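Local coordinates for microcompartments protein (Halothece sp. PCC 7418, PDB 5VGU), which probably forms hexameric tiles of the beta-carboxysome shell, the protein layer that encloses Rubisco and carbonic anhydrase in cyanobacteria, at residues D4-L9 / V77-P82; E10-P15 / S40-I45; V25-V30 / K55-A60; V30-Y35 / I45-D50. All blocks are in the same frame, centred on the assembly; numbering follows the deposited sequence.

Interaction 1. Residues D4-L9 / V77-P82; sequences DAVGSL and VIIPRP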
loop_
_atom_site.group_PDB
_atom_site.type_symbol
_atom_site.label_atom_id
_atom_site.label_comp_id
_atom_site.label_asym_id
_atom_site.label_seq_id
_atom_site.Cartn_x
_atom_site.Cartn_y
_atom_site.Cartn_z
ATOM N N ASP A 4 21.193 3.390 -23.308
ATOM C CA ASP A 4 20.368 4.573 -23.531
ATOM C C ASP A 4 20.125 5.304 -22.221
ATOM O O ASP A 4 20.001 4.688 -21.152
ATOM C CB ASP A 4 19.002 4.194 -24.133
ATOM C CG ASP A 4 19.071 3.837 -25.603
ATOM O OD1 ASP A 4 20.165 3.887 -26.195
ATOM O OD2 ASP A 4 18.017 3.499 -26.162
ATOM N N ALA A 5 19.981 6.622 -22.319
ATOM C CA ALA A 5 19.643 7.433 -21.161
ATOM C C ALA A 5 18.304 7.010 -20.580
ATOM O O ALA A 5 17.457 6.409 -21.257
ATOM C CB ALA A 5 19.574 8.907 -21.518
ATOM N N VAL A 6 18.117 7.340 -19.311
ATOM C CA VAL A 6 16.844 7.113 -18.641
ATOM C C VAL A 6 16.335 8.445 -18.097
ATOM O O VAL A 6 17.096 9.257 -17.559
ATOM C CB VAL A 6 16.955 6.005 -17.554
ATOM C CG1 VAL A 6 18.007 6.247 -16.583
ATOM C CG2 VAL A 6 15.618 5.826 -16.804
ATOM N N GLY A 7 15.051 8.675 -18.294
ATOM C CA GLY A 7 14.355 9.782 -17.660
ATOM C C GLY A 7 13.268 9.244 -16.748
ATOM O O GLY A 7 12.559 8.299 -17.108
ATOM N N SER A 8 13.118 9.878 -15.593
ATOM C CA SER A 8 12.082 9.479 -14.664
ATOM C C SER A 8 11.410 10.724 -14.122
ATOM O O SER A 8 12.087 11.676 -13.722
ATOM C CB SER A 8 12.664 8.632 -13.510
ATOM O OG SER A 8 11.624 8.224 -12.625
ATOM N N LEU A 9 10.089 10.684 -14.083
ATOM C CA LEU A 9 9.267 11.797 -13.641
ATOM C C LEU A 9 8.146 11.249 -12.773
ATOM O O LEU A 9 7.532 10.234 -13.112
ATOM C CB LEU A 9 8.727 12.561 -14.864
ATOM C CG LEU A 9 7.799 13.747 -14.636
ATOM C CD1 LEU A 9 7.968 14.732 -15.770
ATOM C CD2 LEU A 9 6.352 13.292 -14.544
ATOM N N VAL A 77 14.374 13.171 -12.822
ATOM C CA VAL A 77 15.811 13.066 -13.031
ATOM C C VAL A 77 16.066 12.528 -14.429
ATOM O O VAL A 77 15.236 11.820 -15.005
ATOM C CB VAL A 77 16.487 12.182 -11.946
ATOM C CG1 VAL A 77 16.280 10.701 -12.212
ATOM C CG2 VAL A 77 17.977 12.506 -11.886
ATOM N N ILE A 78 17.238 12.851 -14.965
ATOM C CA ILE A 78 17.784 12.189 -16.142
ATOM C C ILE A 78 19.116 11.566 -15.744
ATOM O O ILE A 78 19.972 12.232 -15.148
ATOM C CB ILE A 78 17.968 13.168 -17.321
ATOM C CG1 ILE A 78 16.611 13.716 -17.750
ATOM C CG2 ILE A 78 18.728 12.461 -18.458
ATOM C CD1 ILE A 78 16.667 14.846 -18.775
ATOM N N ILE A 79 19.272 10.284 -16.049
ATOM C CA ILE A 79 20.509 9.536 -15.863
ATOM C C ILE A 79 21.043 9.232 -17.256
ATOM O O ILE A 79 20.536 8.323 -17.934
ATOM C CB ILE A 79 20.290 8.244 -15.063
ATOM C CG1 ILE A 79 19.578 8.525 -13.739
ATOM C CG2 ILE A 79 21.600 7.483 -14.874
ATOM C CD1 ILE A 79 20.292 9.470 -12.842
ATOM N N PRO A 80 22.093 9.922 -17.704
ATOM C CA PRO A 80 22.440 9.849 -19.125
ATOM C C PRO A 80 22.857 8.489 -19.612
ATOM O O PRO A 80 22.695 8.234 -20.818
ATOM C CB PRO A 80 23.566 10.877 -19.254
ATOM C CG PRO A 80 23.264 11.874 -18.204
ATOM C CD PRO A 80 22.704 11.092 -17.051
ATOM N N ARG A 81 23.441 7.633 -18.759
ATOM C CA ARG A 81 23.997 6.377 -19.242
ATOM C C ARG A 81 24.040 5.353 -18.105
ATOM O O ARG A 81 25.112 5.115 -17.519
ATOM C CB ARG A 81 25.393 6.660 -19.802
ATOM C CG ARG A 81 25.976 5.603 -20.666
ATOM C CD ARG A 81 27.219 6.202 -21.332
ATOM N NE ARG A 81 27.735 5.321 -22.368
ATOM C CZ ARG A 81 27.280 5.288 -23.619
ATOM N NH1 ARG A 81 26.281 6.080 -24.003
ATOM N NH2 ARG A 81 27.835 4.456 -24.487
ATOM N N PRO A 82 22.914 4.713 -17.788
ATOM C CA PRO A 82 22.825 3.919 -16.550
ATOM C C PRO A 82 23.643 2.633 -16.569
ATOM O O PRO A 82 23.747 1.941 -17.581
ATOM C CB PRO A 82 21.322 3.609 -16.452
ATOM C CG PRO A 82 20.859 3.626 -17.877
ATOM C CD PRO A 82 21.646 4.708 -18.546
#
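Val6 exchanges both of its backbone bonds with Ile79, and Ser8 does the same with Val77, so strands 5-9 and 77-79 run antiparallel at 166°, with Gly7 and Ile78 as the non-hydrogen-bonded pair in between. The ladder is one seam of the four-stranded antiparallel sheet of the BMC domain, in which strand 72-79 is outermost within the chain. Its shortest bond, Ile79 N to Val6 O, measures 2.8 Å. Val6 and Ile79 lie side by side on one face, tightly: Val6 CG1 is 3.4 Å from Ile79 CB. The methyl gets there because chi1 of 54° lodges it between the backbone N and the carbonyl carbon. Leu18 and Asp22 of a neighbouring subunit pack on Val6 and Ile79 respectively. Past the strand the chain turns back through Pro80 and Arg81, bringing the ring of Pro82 against the start of strand 5-12, with Pro82 CG 4.1 Å from Val6 CG1 and Pro82 CD 3.1 Å from Asp4 O. A glycine in place of Pro82 would probably open a gap beside this valine methyl and let the returning chain flex. Pro80 O approaches Ala5 at two carbons, 3.2 Å from its CA and 3.3 Å from its CB.

Interaction 2. Residues E10-P15 / S40-I45; sequences ETKGFP and SARFTI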
loop_
_atom_site.group_PDB
_atom_site.type_symbol
_atom_site.label_atom_id
_atom_site.label_comp_id
_atom_site.label_asym_id
_atom_site.label_seq_id
_atom_site.Cartn_x
_atom_site.Cartn_y
_atom_site.Cartn_z
ATOM N N GLU A 10 7.848 11.949 -11.681
ATOM C CA GLU A 10 6.869 11.489 -10.712
ATOM C C GLU A 10 5.906 12.621 -10.387
ATOM O O GLU A 10 6.342 13.741 -10.094
ATOM C CB GLU A 10 7.594 10.977 -9.445
ATOM C CG GLU A 10 6.742 10.352 -8.373
ATOM C CD GLU A 10 7.592 9.694 -7.286
ATOM O OE1 GLU A 10 8.489 8.900 -7.639
ATOM O OE2 GLU A 10 7.341 9.970 -6.090
ATOM N N THR A 11 4.599 12.329 -10.448
ATOM C CA THR A 11 3.556 13.314 -10.186
ATOM C C THR A 11 2.700 12.903 -8.996
ATOM O O THR A 11 2.610 11.730 -8.630
ATOM C CB THR A 11 2.624 13.503 -11.395
ATOM O OG1 THR A 11 1.918 12.282 -11.672
ATOM C CG2 THR A 11 3.396 13.915 -12.644
ATOM N N LYS A 12 2.034 13.893 -8.416
ATOM C CA LYS A 12 0.908 13.634 -7.534
ATOM C C LYS A 12 -0.323 13.443 -8.412
ATOM O O LYS A 12 -0.720 14.363 -9.138
ATOM C CB LYS A 12 0.718 14.794 -6.557
ATOM C CG LYS A 12 -0.315 14.532 -5.454
ATOM C CD LYS A 12 0.196 13.521 -4.438
ATOM C CE LYS A 12 -0.581 13.613 -3.139
ATOM N NZ LYS A 12 0.131 12.906 -2.032
ATOM N N GLY A 13 -0.910 12.252 -8.359
ATOM C CA GLY A 13 -2.086 11.923 -9.152
ATOM C C GLY A 13 -1.721 11.281 -10.475
ATOM O O GLY A 13 -0.683 11.563 -11.078
ATOM N N PHE A 14 -2.617 10.406 -10.946
ATOM C CA PHE A 14 -2.393 9.671 -12.177
ATOM C C PHE A 14 -2.590 10.561 -13.405
ATOM O O PHE A 14 -1.796 10.477 -14.351
ATOM C CB PHE A 14 -3.312 8.444 -12.222
ATOM C CG PHE A 14 -3.183 7.652 -13.487
ATOM C CD1 PHE A 14 -2.160 6.736 -13.652
ATOM C CD2 PHE A 14 -4.050 7.883 -14.548
ATOM C CE1 PHE A 14 -2.027 6.034 -14.855
ATOM C CE2 PHE A 14 -3.927 7.179 -15.731
ATOM C CZ PHE A 14 -2.922 6.258 -15.883
ATOM N N PRO A 15 -3.617 11.428 -13.435
ATOM C CA PRO A 15 -3.807 12.270 -14.630
ATOM C C PRO A 15 -2.557 13.054 -15.016
ATOM O O PRO A 15 -2.233 13.148 -16.210
ATOM C CB PRO A 15 -4.996 13.170 -14.220
ATOM C CG PRO A 15 -5.807 12.286 -13.275
ATOM C CD PRO A 15 -4.715 11.594 -12.465
ATOM N N SER A 40 0.865 6.884 -1.872
ATOM C CA SER A 40 0.431 8.248 -1.558
ATOM C C SER A 40 -0.040 8.998 -2.801
ATOM O O SER A 40 0.167 10.207 -2.933
ATOM C CB SER A 40 1.543 9.020 -0.853
ATOM O OG SER A 40 1.769 8.442 0.415
ATOM N N ALA A 41 -0.691 8.271 -3.706
ATOM C CA ALA A 41 -1.221 8.792 -4.962
ATOM C C ALA A 41 -0.140 9.406 -5.834
ATOM O O ALA A 41 -0.439 10.246 -6.684
ATOM C CB ALA A 41 -2.352 9.806 -4.732
ATOM N N ARG A 42 1.114 8.998 -5.658
ATOM C CA ARG A 42 2.186 9.408 -6.556
ATOM C C ARG A 42 2.471 8.295 -7.565
ATOM O O ARG A 42 2.358 7.098 -7.254
ATOM C CB ARG A 42 3.427 9.801 -5.755
ATOM C CG ARG A 42 3.217 11.189 -5.141
ATOM C CD ARG A 42 4.223 11.563 -4.090
ATOM N NE ARG A 42 5.598 11.516 -4.573
ATOM C CZ ARG A 42 6.567 12.289 -4.101
ATOM N NH1 ARG A 42 6.313 13.189 -3.157
ATOM N NH2 ARG A 42 7.786 12.174 -4.575
ATOM N N PHE A 43 2.773 8.708 -8.797
ATOM C CA PHE A 43 2.990 7.810 -9.921
ATOM C C PHE A 43 4.286 8.222 -10.605
ATOM O O PHE A 43 4.541 9.415 -10.797
ATOM C CB PHE A 43 1.837 7.854 -10.911
ATOM C CG PHE A 43 0.537 7.314 -10.356
ATOM C CD1 PHE A 43 -0.287 8.108 -9.595
ATOM C CD2 PHE A 43 0.176 6.007 -10.589
ATOM C CE1 PHE A 43 -1.463 7.614 -9.072
ATOM C CE2 PHE A 43 -1.025 5.507 -10.083
ATOM C CZ PHE A 43 -1.833 6.312 -9.326
ATOM N N THR A 44 5.108 7.234 -10.939
ATOM C CA THR A 44 6.397 7.437 -11.590
ATOM C C THR A 44 6.336 6.871 -13.000
ATOM O O THR A 44 5.859 5.754 -13.196
ATOM C CB THR A 44 7.538 6.731 -10.821
ATOM O OG1 THR A 44 7.409 6.949 -9.413
ATOM C CG2 THR A 44 8.894 7.196 -11.280
ATOM N N ILE A 45 6.867 7.601 -13.979
ATOM C CA ILE A 45 7.019 7.045 -15.317
ATOM C C ILE A 45 8.498 7.072 -15.685
ATOM O O ILE A 45 9.260 7.908 -15.195
ATOM C CB ILE A 45 6.175 7.774 -16.380
ATOM C CG1 ILE A 45 6.339 9.306 -16.276
ATOM C CG2 ILE A 45 4.703 7.344 -16.261
ATOM C CD1 ILE A 45 5.665 10.063 -17.393
#
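Phe14 lays its CB over the face of the Phe43 ring, 3.9 Å from the centroid, and turns the edge of its own ring toward that same face. The aromatic pair is therefore T-shaped, with centroids 5.4 Å apart and planes at 78°. Phe43 lies on the same face of the sheet as Thr11, its partner in a hydrogen-bonded pair of the antiparallel strands 10-12 and 42-45. Thr11 OG1 bonds back to Gly13 O at 2.8 Å, and Gly13 N reaches Ala41 O at 2.7 Å, so the chain is held where it leaves the strand for helix 14-27. At the backbone angles of Gly13 a CB would collide with the carbonyl O of Lys12. On the other face, Glu10 stretches out over strand 42-45, CG anti to its backbone N (chi1 -175°), which carries the carboxylate between Arg42 and Thr44. Arg42 forms a side-on salt bridge: NE at 2.8 Å and NH2 at 2.7 Å both donate to Glu10 OE2, which lies at the guanidinium edge in its plane, while Thr44 OG1 donates to Glu10 OE1 from above the carboxylate plane. Lys12, bent at chi2, passes across Arg42 and puts NZ 2.8 Å from Ser40 O. A glutamine in place of Glu10 would probably cost the Arg42 guanidinium its close charged partner, leaving it the long, weak pairing with Glu74. Because OE1 also accepts the backbone N of Phe14 from a neighbouring subunit, four donors surround this buried carboxylate; they would be expected to keep it ionised, and they couple the strand pairing directly to hexamer assembly.

Interaction 3. Residues V25-V30 / K55-A60; sequences VKTGRV and KTAMDA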
loop_
_atom_site.group_PDB
_atom_site.type_symbol
_atom_site.label_atom_id
_atom_site.label_comp_id
_atom_site.label_asym_id
_atom_site.label_seq_id
_atom_site.Cartn_x
_atom_site.Cartn_y
_atom_site.Cartn_z
ATOM N N VAL A 25 6.563 11.147 -25.237
ATOM C CA VAL A 25 6.757 10.285 -26.396
ATOM C C VAL A 25 6.330 10.979 -27.683
ATOM O O VAL A 25 6.762 10.577 -28.771
ATOM C CB VAL A 25 6.013 8.946 -26.254
ATOM C CG1 VAL A 25 6.613 8.147 -25.100
ATOM C CG2 VAL A 25 4.499 9.146 -26.073
ATOM N N LYS A 26 5.532 12.039 -27.591
ATOM C CA LYS A 26 5.200 12.795 -28.787
ATOM C C LYS A 26 6.272 13.813 -29.163
ATOM O O LYS A 26 6.286 14.267 -30.312
ATOM C CB LYS A 26 3.857 13.503 -28.606
ATOM C CG LYS A 26 2.671 12.577 -28.770
ATOM C CD LYS A 26 1.399 13.282 -28.455
ATOM C CE LYS A 26 0.205 12.387 -28.772
ATOM N NZ LYS A 26 -1.042 12.991 -28.239
ATOM N N THR A 27 7.155 14.202 -28.239
ATOM C CA THR A 27 8.126 15.255 -28.528
ATOM C C THR A 27 9.550 14.762 -28.682
ATOM O O THR A 27 10.297 15.336 -29.476
ATOM C CB THR A 27 8.122 16.347 -27.447
ATOM O OG1 THR A 27 8.606 15.820 -26.213
ATOM C CG2 THR A 27 6.731 16.912 -27.239
ATOM N N GLY A 28 9.967 13.737 -27.938
ATOM C CA GLY A 28 11.291 13.168 -28.086
ATOM C C GLY A 28 11.175 11.788 -28.698
ATOM O O GLY A 28 10.141 11.122 -28.569
ATOM N N ARG A 29 12.237 11.372 -29.387
ATOM C CA ARG A 29 12.357 10.007 -29.902
ATOM C C ARG A 29 12.730 9.105 -28.728
ATOM O O ARG A 29 13.872 8.675 -28.547
ATOM C CB ARG A 29 13.385 9.942 -31.028
ATOM C CG ARG A 29 13.034 10.840 -32.211
ATOM C CD ARG A 29 14.015 10.662 -33.361
ATOM N NE ARG A 29 13.769 9.400 -34.056
ATOM C CZ ARG A 29 14.590 8.853 -34.946
ATOM N NH1 ARG A 29 15.730 9.452 -35.268
ATOM N NH2 ARG A 29 14.265 7.700 -35.519
ATOM N N VAL A 30 11.727 8.865 -27.878
ATOM C CA VAL A 30 11.917 8.110 -26.651
ATOM C C VAL A 30 10.826 7.058 -26.548
ATOM O O VAL A 30 9.771 7.153 -27.184
ATOM C CB VAL A 30 11.905 9.018 -25.404
ATOM C CG1 VAL A 30 12.996 10.069 -25.507
ATOM C CG2 VAL A 30 10.539 9.694 -25.203
ATOM N N LYS A 55 16.269 14.514 -22.910
ATOM C CA LYS A 55 16.190 15.892 -22.416
ATOM C C LYS A 55 14.990 16.617 -23.008
ATOM O O LYS A 55 14.223 17.270 -22.290
ATOM C CB LYS A 55 17.484 16.650 -22.735
ATOM C CG LYS A 55 18.657 16.250 -21.879
ATOM C CD LYS A 55 19.959 16.906 -22.378
ATOM C CE LYS A 55 19.921 18.431 -22.270
ATOM N NZ LYS A 55 21.157 19.051 -22.820
ATOM N N THR A 56 14.816 16.510 -24.324
ATOM C CA THR A 56 13.698 17.169 -24.991
ATOM C C THR A 56 12.365 16.627 -24.495
ATOM O O THR A 56 11.422 17.393 -24.248
ATOM C CB THR A 56 13.822 16.980 -26.500
ATOM O OG1 THR A 56 15.041 17.580 -26.938
ATOM C CG2 THR A 56 12.652 17.598 -27.229
ATOM N N ALA A 57 12.252 15.298 -24.399
ATOM C CA ALA A 57 11.017 14.698 -23.892
ATOM C C ALA A 57 10.727 15.136 -22.459
ATOM O O ALA A 57 9.573 15.429 -22.110
ATOM C CB ALA A 57 11.096 13.176 -23.977
ATOM N N MET A 58 11.756 15.167 -21.607
ATOM C CA MET A 58 11.531 15.525 -20.211
ATOM C C MET A 58 10.989 16.949 -20.085
ATOM O O MET A 58 10.089 17.209 -19.283
ATOM C CB MET A 58 12.836 15.368 -19.418
ATOM C CG MET A 58 12.725 15.671 -17.936
ATOM S SD MET A 58 11.625 14.528 -17.056
ATOM C CE MET A 58 12.276 12.934 -17.586
ATOM N N ASP A 59 11.542 17.891 -20.847
ATOM C CA ASP A 59 11.032 19.260 -20.798
ATOM C C ASP A 59 9.560 19.304 -21.181
ATOM O O ASP A 59 8.763 19.985 -20.534
ATOM C CB ASP A 59 11.847 20.190 -21.711
ATOM C CG ASP A 59 13.219 20.493 -21.164
ATOM O OD1 ASP A 59 13.440 20.324 -19.942
ATOM O OD2 ASP A 59 14.074 20.943 -21.956
ATOM N N ALA A 60 9.184 18.590 -22.238
ATOM C CA ALA A 60 7.787 18.561 -22.648
ATOM C C ALA A 60 6.912 17.917 -21.574
ATOM O O ALA A 60 5.787 18.372 -21.320
ATOM C CB ALA A 60 7.652 17.815 -23.973
#
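Gly28 comes so near helix 51-65, its CA 4.1 Å from Ala57 CB, that a side chain here would head for Ala57, and its CB would clash with the alanine methyl. The close approach falls where helix 14-27 ends, Gly28 being the first residue to leave helical backbone angles, and small residues on both segments make it possible. On one flank, Thr27 meets Ala60 with both of its branches, OG1 at 3.1 Å and CG2 at 3.5 Å from Ala60 CB. The hydroxyl's own partner is Ala23 O: with chi1 at 67°, OG1 sits between the backbone N and the carbonyl carbon of Thr27, from where it bonds to the preceding turn of its helix. On the other flank, Val30 sets both methyls against Ala57, CG2 at 3.7 Å and CG1 at 4.0 Å from the alanine CB. An inverse gamma turn centred on Arg29 carries the chain from Gly28 to Val30, and Arg29 N is held by Glu53 of the second helix. The contact thus joins the end of helix 14-27 to the middle of helix 51-65 beside the start of strand 30-39; Met24 and Ile47 also pack on Ala57, linking both helices to the sheet they cover.

Interaction 4. Residues V30-Y35 / I45-D50; sequences VTLVGY and IIIRGD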
loop_
_atom_site.group_PDB
_atom_site.type_symbol
_atom_site.label_atom_id
_atom_site.label_comp_id
_atom_site.label_asym_id
_atom_site.label_seq_id
_atom_site.Cartn_x
_atom_site.Cartn_y
_atom_site.Cartn_z
ATOM N N VAL A 30 11.727 8.865 -27.878
ATOM C CA VAL A 30 11.917 8.110 -26.651
ATOM C C VAL A 30 10.826 7.058 -26.548
ATOM O O VAL A 30 9.771 7.153 -27.184
ATOM C CB VAL A 30 11.905 9.018 -25.404
ATOM C CG1 VAL A 30 12.996 10.069 -25.507
ATOM C CG2 VAL A 30 10.539 9.694 -25.203
ATOM N N THR A 31 11.093 6.060 -25.708
ATOM C CA THR A 31 10.167 4.976 -25.417
ATOM C C THR A 31 9.775 5.048 -23.944
ATOM O O THR A 31 10.645 5.073 -23.061
ATOM C CB THR A 31 10.799 3.608 -25.701
ATOM O OG1 THR A 31 11.243 3.525 -27.064
ATOM C CG2 THR A 31 9.815 2.500 -25.417
ATOM N N LEU A 32 8.474 5.062 -23.688
ATOM C CA LEU A 32 7.956 4.881 -22.344
ATOM C C LEU A 32 8.025 3.396 -22.035
ATOM O O LEU A 32 7.427 2.592 -22.753
ATOM C CB LEU A 32 6.520 5.399 -22.258
ATOM C CG LEU A 32 5.792 5.174 -20.938
ATOM C CD1 LEU A 32 6.376 6.031 -19.826
ATOM C CD2 LEU A 32 4.284 5.473 -21.180
ATOM N N VAL A 33 8.804 3.018 -21.022
ATOM C CA VAL A 33 9.020 1.602 -20.740
ATOM C C VAL A 33 8.199 1.079 -19.561
ATOM O O VAL A 33 7.967 -0.140 -19.474
ATOM C CB VAL A 33 10.525 1.302 -20.532
ATOM C CG1 VAL A 33 11.320 1.740 -21.742
ATOM C CG2 VAL A 33 11.081 1.934 -19.281
ATOM N N GLY A 34 7.742 1.944 -18.666
ATOM C CA GLY A 34 7.002 1.465 -17.507
ATOM C C GLY A 34 6.570 2.604 -16.610
ATOM O O GLY A 34 6.907 3.775 -16.832
ATOM N N TYR A 35 5.765 2.243 -15.610
ATOM C CA TYR A 35 5.345 3.176 -14.577
ATOM C C TYR A 35 5.295 2.441 -13.243
ATOM O O TYR A 35 5.236 1.204 -13.188
ATOM C CB TYR A 35 3.978 3.822 -14.892
ATOM C CG TYR A 35 2.744 3.013 -14.493
ATOM C CD1 TYR A 35 2.399 1.860 -15.190
ATOM C CD2 TYR A 35 1.913 3.424 -13.446
ATOM C CE1 TYR A 35 1.267 1.125 -14.850
ATOM C CE2 TYR A 35 0.775 2.692 -13.096
ATOM C CZ TYR A 35 0.466 1.542 -13.796
ATOM O OH TYR A 35 -0.658 0.793 -13.468
ATOM N N ILE A 45 6.867 7.601 -13.979
ATOM C CA ILE A 45 7.019 7.045 -15.317
ATOM C C ILE A 45 8.498 7.072 -15.685
ATOM O O ILE A 45 9.260 7.908 -15.195
ATOM C CB ILE A 45 6.175 7.774 -16.380
ATOM C CG1 ILE A 45 6.339 9.306 -16.276
ATOM C CG2 ILE A 45 4.703 7.344 -16.261
ATOM C CD1 ILE A 45 5.665 10.063 -17.393
ATOM N N ILE A 46 8.885 6.153 -16.572
ATOM C CA ILE A 46 10.276 5.945 -16.968
ATOM C C ILE A 46 10.335 5.908 -18.489
ATOM O O ILE A 46 9.637 5.113 -19.133
ATOM C CB ILE A 46 10.866 4.649 -16.381
ATOM C CG1 ILE A 46 10.802 4.674 -14.841
ATOM C CG2 ILE A 46 12.299 4.468 -16.833
ATOM C CD1 ILE A 46 9.575 4.029 -14.298
ATOM N N ILE A 47 11.209 6.722 -19.062
ATOM C CA ILE A 47 11.433 6.711 -20.497
ATOM C C ILE A 47 12.896 6.367 -20.745
ATOM O O ILE A 47 13.755 6.590 -19.892
ATOM C CB ILE A 47 11.080 8.045 -21.200
ATOM C CG1 ILE A 47 11.840 9.213 -20.563
ATOM C CG2 ILE A 47 9.595 8.299 -21.161
ATOM C CD1 ILE A 47 11.752 10.513 -21.348
ATOM N N ARG A 48 13.162 5.824 -21.932
ATOM C CA ARG A 48 14.512 5.546 -22.399
ATOM C C ARG A 48 14.698 6.112 -23.794
ATOM O O ARG A 48 13.759 6.158 -24.600
ATOM C CB ARG A 48 14.806 4.052 -22.446
ATOM C CG ARG A 48 14.635 3.328 -21.096
ATOM C CD ARG A 48 15.666 3.777 -20.038
ATOM N NE ARG A 48 17.028 3.463 -20.436
ATOM C CZ ARG A 48 17.642 2.299 -20.266
ATOM N NH1 ARG A 48 17.038 1.274 -19.682
ATOM N NH2 ARG A 48 18.883 2.152 -20.713
ATOM N N GLY A 49 15.935 6.490 -24.076
ATOM C CA GLY A 49 16.313 6.954 -25.393
ATOM C C GLY A 49 17.677 7.611 -25.350
ATOM O O GLY A 49 18.367 7.627 -24.318
ATOM N N ASP A 50 18.074 8.145 -26.506
ATOM C CA ASP A 50 19.297 8.944 -26.553
ATOM C C ASP A 50 19.194 10.120 -25.590
ATOM O O ASP A 50 18.119 10.686 -25.390
ATOM C CB ASP A 50 19.575 9.447 -27.977
ATOM C CG ASP A 50 19.983 8.331 -28.929
ATOM O OD1 ASP A 50 20.414 7.250 -28.462
ATOM O OD2 ASP A 50 19.879 8.541 -30.162
HETATM O O HOH W 1 13.731 4.625 -27.424
#
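Ile46, traced outward from the backbone, meets the bulged part of strand 30-35 at nearly every step. Its CB lies 4.0 Å from Val33 CG2, and the branch CG2 comes closer to the same methyl, at 3.7 Å. The longer arm ends with CD1 3.7 Å from Gly34 O, turned there by a chi2 of 93°, well away from a staggered value. Ile46 faces two residues because the register shifts by one between Leu32 and Gly34: Val33 N donates to Ile46 O at 2.9 Å, while Ile46 N returns a longer bond, 3.1 Å, to Gly34 O. Val33 also sends its other methyl toward the next long side chain, CG1 resting 3.7 Å from Arg48 CG. Beyond CG, Arg48 bends at chi2 and chi3 and leaves the hairpin. Its guanidinium forms a salt bridge with Glu87 and bonds to the carbonyls of Ile92, Asp4, Ala5 and Ser2, tying strand 42-49 to the N-terminal segment and the Glu87-Ile92 region. On the opposite face, Leu32 CD1 reaches Ile45 CB at 3.9 Å, the side chains crossing at about a right angle. Near the open end of the hairpin, a water 2.7 Å from Thr31 OG1 donates to Arg48 O, which Thr31 N grips as well. Antiparallel pairing interrupted by a one-residue shift defines a beta bulge, here within the hairpin of strands 30-39 and 42-49 in the BMC fold.

Overall arrangement
From the N terminus, strand 5-12 comes first and serves two contacts: interaction 1 joins its beginning to strand 72-79 and closes the widest loop, while interaction 2 joins its end, and the start of helix 14-27, to strand 42-49. Interaction 3 then ties the end of that helix to helix 51-65, and interaction 4 closes the hairpin of strands 30-39 and 42-49. All three lie nested within interaction 1. Interaction 4 is nested in interaction 3 as well, sharing Val30 with it, whereas interaction 2 crosses both. Interactions 1, 2 and 4 together zip the sheet in the order 30-39, 42-49, 5-12, 72-79; interaction 3 joins the two helices laid against it.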